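Long-range contacts in nucleoporin NUP82 (Chaetomium thermophilum, PDB 5CWW), which probably serves as a structural component of the nuclear pore complex and as a docking site for passing transport factors, this piece being its N-terminal beta-propeller domain: residues 489-494 and 503-508; 508-513 and 550-555. All coordinates share one frame; numbering follows the deposited sequence.

Interaction 1 (489-494 and 503-508)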
ATOM      1  N   TRP B 489      -1.512 -13.781   8.067  0.50 68.37           N
ATOM      2  CA  TRP B 489      -1.091 -12.787   7.086  0.50 65.89           C
ATOM      3  C   TRP B 489      -0.753 -13.452   5.757  0.50 65.22           C
ATOM      4  O   TRP B 489       0.418 -13.689   5.457  0.50 63.80           O
ATOM      5  CB  TRP B 489       0.117 -12.003   7.603  0.50 72.28           C
ATOM      6  CG  TRP B 489      -0.249 -10.828   8.449  0.50 68.08           C
ATOM      7  CD1 TRP B 489      -0.548 -10.835   9.780  0.50 77.26           C
ATOM      8  CD2 TRP B 489      -0.351  -9.465   8.022  0.50 79.34           C
ATOM      9  NE1 TRP B 489      -0.833  -9.561  10.207  0.50 79.02           N
ATOM     10  CE2 TRP B 489      -0.719  -8.701   9.147  0.50 71.15           C
ATOM     11  CE3 TRP B 489      -0.169  -8.817   6.796  0.50 70.19           C
ATOM     12  CZ2 TRP B 489      -0.908  -7.322   9.083  0.50 79.71           C
ATOM     13  CZ3 TRP B 489      -0.358  -7.449   6.734  0.50 74.97           C
ATOM     14  CH2 TRP B 489      -0.723  -6.715   7.871  0.50 74.43           C
ATOM     15  N   PRO B 490      -1.780 -13.765   4.955  1.00 59.73           N
ATOM     16  CA  PRO B 490      -1.515 -14.327   3.627  1.00 56.08           C
ATOM     17  C   PRO B 490      -0.936 -13.266   2.692  1.00 52.16           C
ATOM     18  O   PRO B 490      -1.226 -12.083   2.873  1.00 49.41           O
ATOM     19  CB  PRO B 490      -2.894 -14.808   3.167  1.00 57.28           C
ATOM     20  CG  PRO B 490      -3.860 -13.936   3.901  1.00 58.24           C
ATOM     21  CD  PRO B 490      -3.224 -13.644   5.231  1.00 60.49           C
ATOM     22  N   MET B 491      -0.134 -13.683   1.713  1.00 52.14           N
ATOM     23  CA  MET B 491       0.595 -12.747   0.859  1.00 52.95           C
ATOM     24  C   MET B 491       0.433 -13.054  -0.625  1.00 51.49           C
ATOM     25  O   MET B 491       0.374 -14.214  -1.019  1.00 51.32           O
ATOM     26  CB  MET B 491       2.082 -12.772   1.208  1.00 56.08           C
ATOM     27  CG  MET B 491       2.398 -12.427   2.652  1.00 58.00           C
ATOM     28  SD  MET B 491       4.111 -12.810   3.067  1.00 58.06           S
ATOM     29  CE  MET B 491       4.030 -14.592   3.213  1.00 56.79           C
ATOM     30  N   PHE B 492       0.373 -12.005  -1.440  1.00 49.62           N
ATOM     31  CA  PHE B 492       0.436 -12.150  -2.891  1.00 49.88           C
ATOM     32  C   PHE B 492       1.890 -12.244  -3.353  1.00 49.76           C
ATOM     33  O   PHE B 492       2.786 -11.679  -2.726  1.00 50.80           O
ATOM     34  CB  PHE B 492      -0.241 -10.968  -3.592  1.00 49.42           C
ATOM     35  CG  PHE B 492      -1.740 -11.074  -3.679  1.00 49.95           C
ATOM     36  CD1 PHE B 492      -2.350 -12.228  -4.142  1.00 50.07           C
ATOM     37  CD2 PHE B 492      -2.541 -10.003  -3.308  1.00 50.55           C
ATOM     38  CE1 PHE B 492      -3.731 -12.316  -4.229  1.00 50.47           C
ATOM     39  CE2 PHE B 492      -3.920 -10.084  -3.395  1.00 49.85           C
ATOM     40  CZ  PHE B 492      -4.516 -11.244  -3.858  1.00 51.09           C
ATOM     41  N   SER B 493       2.111 -12.963  -4.450  1.00 50.11           N
ATOM     42  CA  SER B 493       3.404 -12.977  -5.129  1.00 51.28           C
ATOM     43  C   SER B 493       3.178 -12.998  -6.633  1.00 50.78           C
ATOM     44  O   SER B 493       2.304 -13.714  -7.116  1.00 49.43           O
ATOM     45  CB  SER B 493       4.233 -14.191  -4.714  1.00 55.59           C
ATOM     46  OG  SER B 493       4.412 -14.240  -3.313  1.00 56.80           O
ATOM     47  N   GLU B 494       3.970 -12.231  -7.374  1.00 53.69           N
ATOM     48  CA  GLU B 494       3.821 -12.183  -8.823  1.00 57.68           C
ATOM     49  C   GLU B 494       4.462 -13.406  -9.472  1.00 57.24           C
ATOM     50  O   GLU B 494       5.423 -13.968  -8.949  1.00 58.70           O
ATOM     51  CB  GLU B 494       4.433 -10.900  -9.393  1.00 65.30           C
ATOM     52  CG  GLU B 494       4.260 -10.765 -10.906  1.00 70.98           C
ATOM     53  CD  GLU B 494       4.729  -9.426 -11.445  1.00 76.03           C
ATOM     54  OE1 GLU B 494       5.167  -8.572 -10.642  1.00 77.83           O
ATOM     55  OE2 GLU B 494       4.657  -9.229 -12.679  1.00 78.46           O
ATOM     56  N   TYR B 503       0.559 -15.842  -7.024  1.00 51.44           N
ATOM     57  CA  TYR B 503       0.486 -16.826  -5.951  1.00 50.89           C
ATOM     58  C   TYR B 503      -0.052 -16.241  -4.652  1.00 51.24           C
ATOM     59  O   TYR B 503       0.054 -15.044  -4.405  1.00 47.83           O
ATOM     60  CB  TYR B 503       1.864 -17.434  -5.706  1.00 52.29           C
ATOM     61  CG  TYR B 503       2.459 -18.027  -6.951  1.00 54.10           C
ATOM     62  CD1 TYR B 503       2.158 -19.326  -7.328  1.00 55.44           C
ATOM     63  CD2 TYR B 503       3.319 -17.291  -7.755  1.00 54.52           C
ATOM     64  CE1 TYR B 503       2.690 -19.875  -8.470  1.00 58.75           C
ATOM     65  CE2 TYR B 503       3.861 -17.837  -8.904  1.00 57.46           C
ATOM     66  CZ  TYR B 503       3.542 -19.131  -9.255  1.00 59.60           C
ATOM     67  OH  TYR B 503       4.072 -19.690 -10.395  1.00 62.64           O
ATOM     68  N   VAL B 504      -0.636 -17.112  -3.835  1.00 55.19           N
ATOM     69  CA  VAL B 504      -1.055 -16.766  -2.485  1.00 56.71           C
ATOM     70  C   VAL B 504      -0.343 -17.692  -1.508  1.00 57.27           C
ATOM     71  O   VAL B 504      -0.509 -18.912  -1.568  1.00 59.76           O
ATOM     72  CB  VAL B 504      -2.585 -16.883  -2.311  1.00 57.41           C
ATOM     73  CG1 VAL B 504      -2.996 -16.695  -0.850  1.00 56.89           C
ATOM     74  CG2 VAL B 504      -3.291 -15.869  -3.191  1.00 56.20           C
ATOM     75  N   THR B 505       0.455 -17.104  -0.620  1.00 56.12           N
ATOM     76  CA  THR B 505       1.193 -17.861   0.387  1.00 55.63           C
ATOM     77  C   THR B 505       0.592 -17.632   1.766  1.00 57.69           C
ATOM     78  O   THR B 505       0.264 -16.507   2.137  1.00 58.13           O
ATOM     79  CB  THR B 505       2.686 -17.475   0.413  1.00 53.97           C
ATOM     80  OG1 THR B 505       3.259 -17.676  -0.885  1.00 53.54           O
ATOM     81  CG2 THR B 505       3.445 -18.319   1.434  1.00 54.40           C
ATOM     82  N   HIS B 506       0.471 -18.715   2.524  1.00 60.04           N
ATOM     83  CA  HIS B 506      -0.148 -18.697   3.842  1.00 60.89           C
ATOM     84  C   HIS B 506       0.446 -19.869   4.619  1.00 61.14           C
ATOM     85  O   HIS B 506       0.872 -20.849   4.006  1.00 62.31           O
ATOM     86  CB  HIS B 506      -1.672 -18.809   3.717  1.00 61.26           C
ATOM     87  CG  HIS B 506      -2.411 -18.647   5.009  1.00 62.60           C
ATOM     88  ND1 HIS B 506      -2.713 -19.709   5.833  1.00 64.39           N
ATOM     89  CD2 HIS B 506      -2.922 -17.547   5.611  1.00 62.91           C
ATOM     90  CE1 HIS B 506      -3.370 -19.271   6.892  1.00 65.38           C
ATOM     91  NE2 HIS B 506      -3.510 -17.963   6.781  1.00 65.09           N
ATOM     92  N   PRO B 507       0.503 -19.778   5.959  1.00 63.34           N
ATOM     93  CA  PRO B 507       1.052 -20.913   6.713  1.00 66.18           C
ATOM     94  C   PRO B 507       0.367 -22.248   6.407  1.00 71.14           C
ATOM     95  O   PRO B 507       0.969 -23.303   6.605  1.00 74.37           O
ATOM     96  CB  PRO B 507       0.822 -20.501   8.168  1.00 65.50           C
ATOM     97  CG  PRO B 507       0.881 -19.012   8.138  1.00 62.15           C
ATOM     98  CD  PRO B 507       0.271 -18.607   6.825  1.00 61.13           C
ATOM     99  N   ALA B 508      -0.867 -22.198   5.918  1.00 70.49           N
ATOM    100  CA  ALA B 508      -1.611 -23.407   5.590  1.00 72.84           C
ATOM    101  C   ALA B 508      -1.122 -24.019   4.280  1.00 73.97           C
ATOM    102  O   ALA B 508      -1.166 -25.235   4.103  1.00 76.96           O
ATOM    103  CB  ALA B 508      -3.098 -23.105   5.508  1.00 72.50           C
TER
HETATM  104  O   HOH W   1       2.475 -15.607  -2.435  1.00 43.08           O
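Y503 starts the pairing with its backbone: its N donates to S493 O at 2.8 Å, and its carbonyl takes S493 N, though that donor sits 30° off the carbonyl plane. The ring, with CG anti to the carbonyl carbon (chi1 -55°), runs beside the last residues of the other strand, with E494 O near its plane at the edge and CD2 3.8 Å from S493 O, while CB rests on S493 CB. T505 and M491 form the next hydrogen-bonded pair of this antiparallel hairpin, with M491 N to T505 O and T505 N to M491 O both 2.9 Å. On the same face the M491 chain bends at chi3 and brings CE to 4.2 Å from T505 CG2. There the T505 hydroxyl turns along the strand toward S493, bonding to A565 N and to a water that also binds S493 OG and donates to M491 O. Through the opposite face F492 CE1 meets V504 CG2 at 3.7 Å. Just beyond the last hydrogen-bonded pair, the CD2 edge of H506 lies beside P490 CB, 3.7 Å away, and ND1 accepts A508 N. Cutting H506 back to an alanine would probably leave a gap beside P490 and A508 N without its acceptor. Buried polar atoms thus rely on backbone bonds, the water, A565, and D391 and R47 at the F492 backbone; F492, V504 and P490 share apolar L431.

Interaction 2 (508-513 and 550-555)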
ATOM      1  N   ALA B 508      -0.867 -22.198   5.918  1.00 70.49           N
ATOM      2  CA  ALA B 508      -1.611 -23.407   5.590  1.00 72.84           C
ATOM      3  C   ALA B 508      -1.122 -24.019   4.280  1.00 73.97           C
ATOM      4  O   ALA B 508      -1.166 -25.235   4.103  1.00 76.96           O
ATOM      5  CB  ALA B 508      -3.098 -23.105   5.508  1.00 72.50           C
ATOM      6  N   GLY B 509      -0.659 -23.173   3.364  1.00 72.13           N
ATOM      7  CA  GLY B 509      -0.150 -23.646   2.088  1.00 71.05           C
ATOM      8  C   GLY B 509      -0.019 -22.559   1.036  1.00 68.75           C
ATOM      9  O   GLY B 509      -0.232 -21.379   1.316  1.00 68.19           O
ATOM     10  N   ILE B 510       0.337 -22.971  -0.179  1.00 65.87           N
ATOM     11  CA  ILE B 510       0.532 -22.054  -1.298  1.00 62.99           C
ATOM     12  C   ILE B 510      -0.455 -22.373  -2.419  1.00 63.18           C
ATOM     13  O   ILE B 510      -0.733 -23.540  -2.697  1.00 64.71           O
ATOM     14  CB  ILE B 510       1.974 -22.128  -1.847  1.00 63.07           C
ATOM     15  CG1 ILE B 510       2.982 -21.890  -0.718  1.00 63.41           C
ATOM     16  CG2 ILE B 510       2.172 -21.108  -2.967  1.00 61.64           C
ATOM     17  CD1 ILE B 510       4.430 -22.107  -1.115  1.00 64.49           C
ATOM     18  N   THR B 511      -0.969 -21.328  -3.063  1.00 63.21           N
ATOM     19  CA  THR B 511      -1.943 -21.473  -4.142  1.00 63.45           C
ATOM     20  C   THR B 511      -1.538 -20.700  -5.392  1.00 60.93           C
ATOM     21  O   THR B 511      -1.148 -19.538  -5.314  1.00 57.39           O
ATOM     22  CB  THR B 511      -3.341 -20.994  -3.699  1.00 64.15           C
ATOM     23  OG1 THR B 511      -3.771 -21.755  -2.565  1.00 66.83           O
ATOM     24  CG2 THR B 511      -4.362 -21.158  -4.825  1.00 63.52           C
ATOM     25  N   TYR B 512      -1.644 -21.362  -6.540  1.00 60.97           N
ATOM     26  CA  TYR B 512      -1.436 -20.730  -7.839  1.00 59.77           C
ATOM     27  C   TYR B 512      -2.767 -20.230  -8.389  1.00 58.56           C
ATOM     28  O   TYR B 512      -3.777 -20.920  -8.298  1.00 59.23           O
ATOM     29  CB  TYR B 512      -0.797 -21.714  -8.825  1.00 63.84           C
ATOM     30  CG  TYR B 512      -0.753 -21.222 -10.257  1.00 66.41           C
ATOM     31  CD1 TYR B 512       0.261 -20.382 -10.694  1.00 66.91           C
ATOM     32  CD2 TYR B 512      -1.722 -21.606 -11.175  1.00 68.40           C
ATOM     33  CE1 TYR B 512       0.309 -19.932 -12.001  1.00 68.72           C
ATOM     34  CE2 TYR B 512      -1.683 -21.160 -12.486  1.00 69.88           C
ATOM     35  CZ  TYR B 512      -0.664 -20.323 -12.892  1.00 70.87           C
ATOM     36  OH  TYR B 512      -0.612 -19.874 -14.191  1.00 73.05           O
ATOM     37  N   ILE B 513      -2.760 -19.022  -8.947  1.00 56.72           N
ATOM     38  CA  ILE B 513      -3.962 -18.417  -9.511  1.00 56.08           C
ATOM     39  C   ILE B 513      -3.630 -17.827 -10.874  1.00 55.37           C
ATOM     40  O   ILE B 513      -2.549 -17.267 -11.060  1.00 56.77           O
ATOM     41  CB  ILE B 513      -4.531 -17.298  -8.601  1.00 60.06           C
ATOM     42  CG1 ILE B 513      -4.922 -17.861  -7.231  1.00 61.29           C
ATOM     43  CG2 ILE B 513      -5.734 -16.626  -9.256  1.00 57.79           C
ATOM     44  CD1 ILE B 513      -5.181 -16.795  -6.180  1.00 61.47           C
ATOM     45  N   ASP B 550      -5.330 -23.513  -8.195  1.00 90.35           N
ATOM     46  CA  ASP B 550      -4.911 -24.854  -7.814  1.00 93.70           C
ATOM     47  C   ASP B 550      -3.882 -24.801  -6.695  1.00 88.20           C
ATOM     48  O   ASP B 550      -2.903 -24.058  -6.775  1.00 88.12           O
ATOM     49  CB  ASP B 550      -4.335 -25.597  -9.018  1.00101.44           C
ATOM     50  CG  ASP B 550      -3.955 -27.027  -8.692  1.00107.60           C
ATOM     51  OD1 ASP B 550      -4.851 -27.898  -8.703  1.00110.90           O
ATOM     52  OD2 ASP B 550      -2.762 -27.280  -8.422  1.00109.17           O
ATOM     53  N   ARG B 551      -4.109 -25.587  -5.650  1.00 80.44           N
ATOM     54  CA  ARG B 551      -3.162 -25.659  -4.552  1.00 74.95           C
ATOM     55  C   ARG B 551      -1.970 -26.520  -4.936  1.00 75.46           C
ATOM     56  O   ARG B 551      -2.128 -27.646  -5.406  1.00 76.59           O
ATOM     57  CB  ARG B 551      -3.819 -26.215  -3.294  1.00 74.61           C
ATOM     58  CG  ARG B 551      -2.849 -26.312  -2.136  1.00 73.42           C
ATOM     59  CD  ARG B 551      -3.554 -26.388  -0.802  1.00 73.07           C
ATOM     60  NE  ARG B 551      -4.404 -25.232  -0.544  1.00 69.37           N
ATOM     61  CZ  ARG B 551      -4.930 -24.954   0.643  1.00 67.27           C
ATOM     62  NH1 ARG B 551      -5.698 -23.889   0.796  1.00 65.98           N
ATOM     63  NH2 ARG B 551      -4.683 -25.742   1.682  1.00 68.05           N
ATOM     64  N   ILE B 552      -0.779 -25.978  -4.723  1.00 74.36           N
ATOM     65  CA  ILE B 552       0.464 -26.642  -5.090  1.00 77.09           C
ATOM     66  C   ILE B 552       1.130 -27.278  -3.876  1.00 76.17           C
ATOM     67  O   ILE B 552       1.912 -28.218  -4.006  1.00 76.68           O
ATOM     68  CB  ILE B 552       1.429 -25.663  -5.757  1.00 80.21           C
ATOM     69  CG1 ILE B 552       1.798 -24.544  -4.783  1.00 81.16           C
ATOM     70  CG2 ILE B 552       0.790 -25.078  -7.012  1.00 80.92           C
ATOM     71  CD1 ILE B 552       2.893 -23.682  -5.275  1.00 81.49           C
ATOM     72  N   PHE B 553       0.818 -26.751  -2.697  1.00 72.13           N
ATOM     73  CA  PHE B 553       1.482 -27.163  -1.467  1.00 72.98           C
ATOM     74  C   PHE B 553       0.593 -26.936  -0.255  1.00 72.71           C
ATOM     75  O   PHE B 553      -0.110 -25.930  -0.161  1.00 72.93           O
ATOM     76  CB  PHE B 553       2.795 -26.399  -1.287  1.00 70.93           C
ATOM     77  CG  PHE B 553       3.471 -26.658   0.030  1.00 73.86           C
ATOM     78  CD1 PHE B 553       4.194 -27.820   0.236  1.00 76.63           C
ATOM     79  CD2 PHE B 553       3.381 -25.741   1.063  1.00 73.83           C
ATOM     80  CE1 PHE B 553       4.815 -28.060   1.447  1.00 78.68           C
ATOM     81  CE2 PHE B 553       4.000 -25.976   2.277  1.00 76.17           C
ATOM     82  CZ  PHE B 553       4.718 -27.139   2.467  1.00 77.88           C
ATOM     83  N   THR B 554       0.638 -27.891   0.669  1.00 73.55           N
ATOM     84  CA  THR B 554      -0.103 -27.804   1.919  1.00 71.39           C
ATOM     85  C   THR B 554       0.788 -28.192   3.090  1.00 73.98           C
ATOM     86  O   THR B 554       1.428 -29.244   3.073  1.00 75.27           O
ATOM     87  CB  THR B 554      -1.340 -28.712   1.905  1.00 71.73           C
ATOM     88  OG1 THR B 554      -2.067 -28.511   0.691  1.00 70.23           O
ATOM     89  CG2 THR B 554      -2.243 -28.411   3.093  1.00 70.91           C
ATOM     90  N   GLN B 555       0.828 -27.334   4.103  1.00 79.45           N
ATOM     91  CA  GLN B 555       1.590 -27.608   5.314  1.00 86.45           C
ATOM     92  C   GLN B 555       0.684 -28.310   6.320  1.00 95.89           C
ATOM     93  O   GLN B 555      -0.428 -27.851   6.587  1.00 94.74           O
ATOM     94  CB  GLN B 555       2.157 -26.314   5.896  1.00 85.90           C
ATOM     95  CG  GLN B 555       3.098 -26.523   7.066  1.00 90.06           C
ATOM     96  CD  GLN B 555       3.902 -25.280   7.419  1.00 91.16           C
ATOM     97  OE1 GLN B 555       4.951 -25.375   8.055  1.00 94.52           O
ATOM     98  NE2 GLN B 555       3.411 -24.110   7.021  1.00 88.75           N
TER
HETATM   99  O   HOH W   2      -2.872 -26.827   5.689  1.00 98.47           O
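I510 meets a bulge instead of a single partner: both I552 and F553 stand opposite it, a classic beta bulge that shifts the register by one between I510 and T511. I510 N donates to F553 O from above the carbonyl plane, while I510 O receives I552 N at 3.2 Å. The extra residue turns its side chain back across the seam. I552 CG1 sits between the backbone N and the carbonyl carbon (chi1 62°), which lays it 3.4 Å from I510 O and carries CD1 to within 3.5 Å of I510 CG2; its other branch, CG2, abuts Y512 CB at 4.1 Å. The I552 side chain is a bump pressed against I510 and lying more loosely beside Y512 CB. Further along, the strands close in at G509, whose CA lies 3.2 Å from F553 O. A beta carbon there would run into that carbonyl, and the backbone angles would also press it against the preceding one, so the approach depends on glycine. On the face of T511, R551 lays its CG 3.5 Å from I510 O, then bends at chi3 so that T554 OG1 lies at the edge of the guanidinium, in its plane; NH2 goes on to a salt bridge with E483. Strand 548-554 is the outermost of the four in this sheet and 509-514 the next one in, bonded on its far side to 501-506. F553 packs on I586 and L588 of strand 585-589, I552 on I577 and I510 on S579 of strand 576-580, two strands from later in the chain.

Running from the N terminus, the chain first lays down 491-494, and interaction 1 closes the short hairpin when 501-506 returns alongside it. A tight turn through the shared A508 leads into 509-514, which pairs with 501-506 in its own right. The chain then leaves the sheet through helices 518-526 and 534-543, and interaction 2 closes this much longer excursion when 548-554 comes back as the outermost strand. The two contacts are in series, neither nested nor crossed. Together with the middle pairing and the ring contact of Y503 with Y512, they complete a four-stranded antiparallel meander, one blade of the beta-propeller, with Q555 reaching back to P507 O.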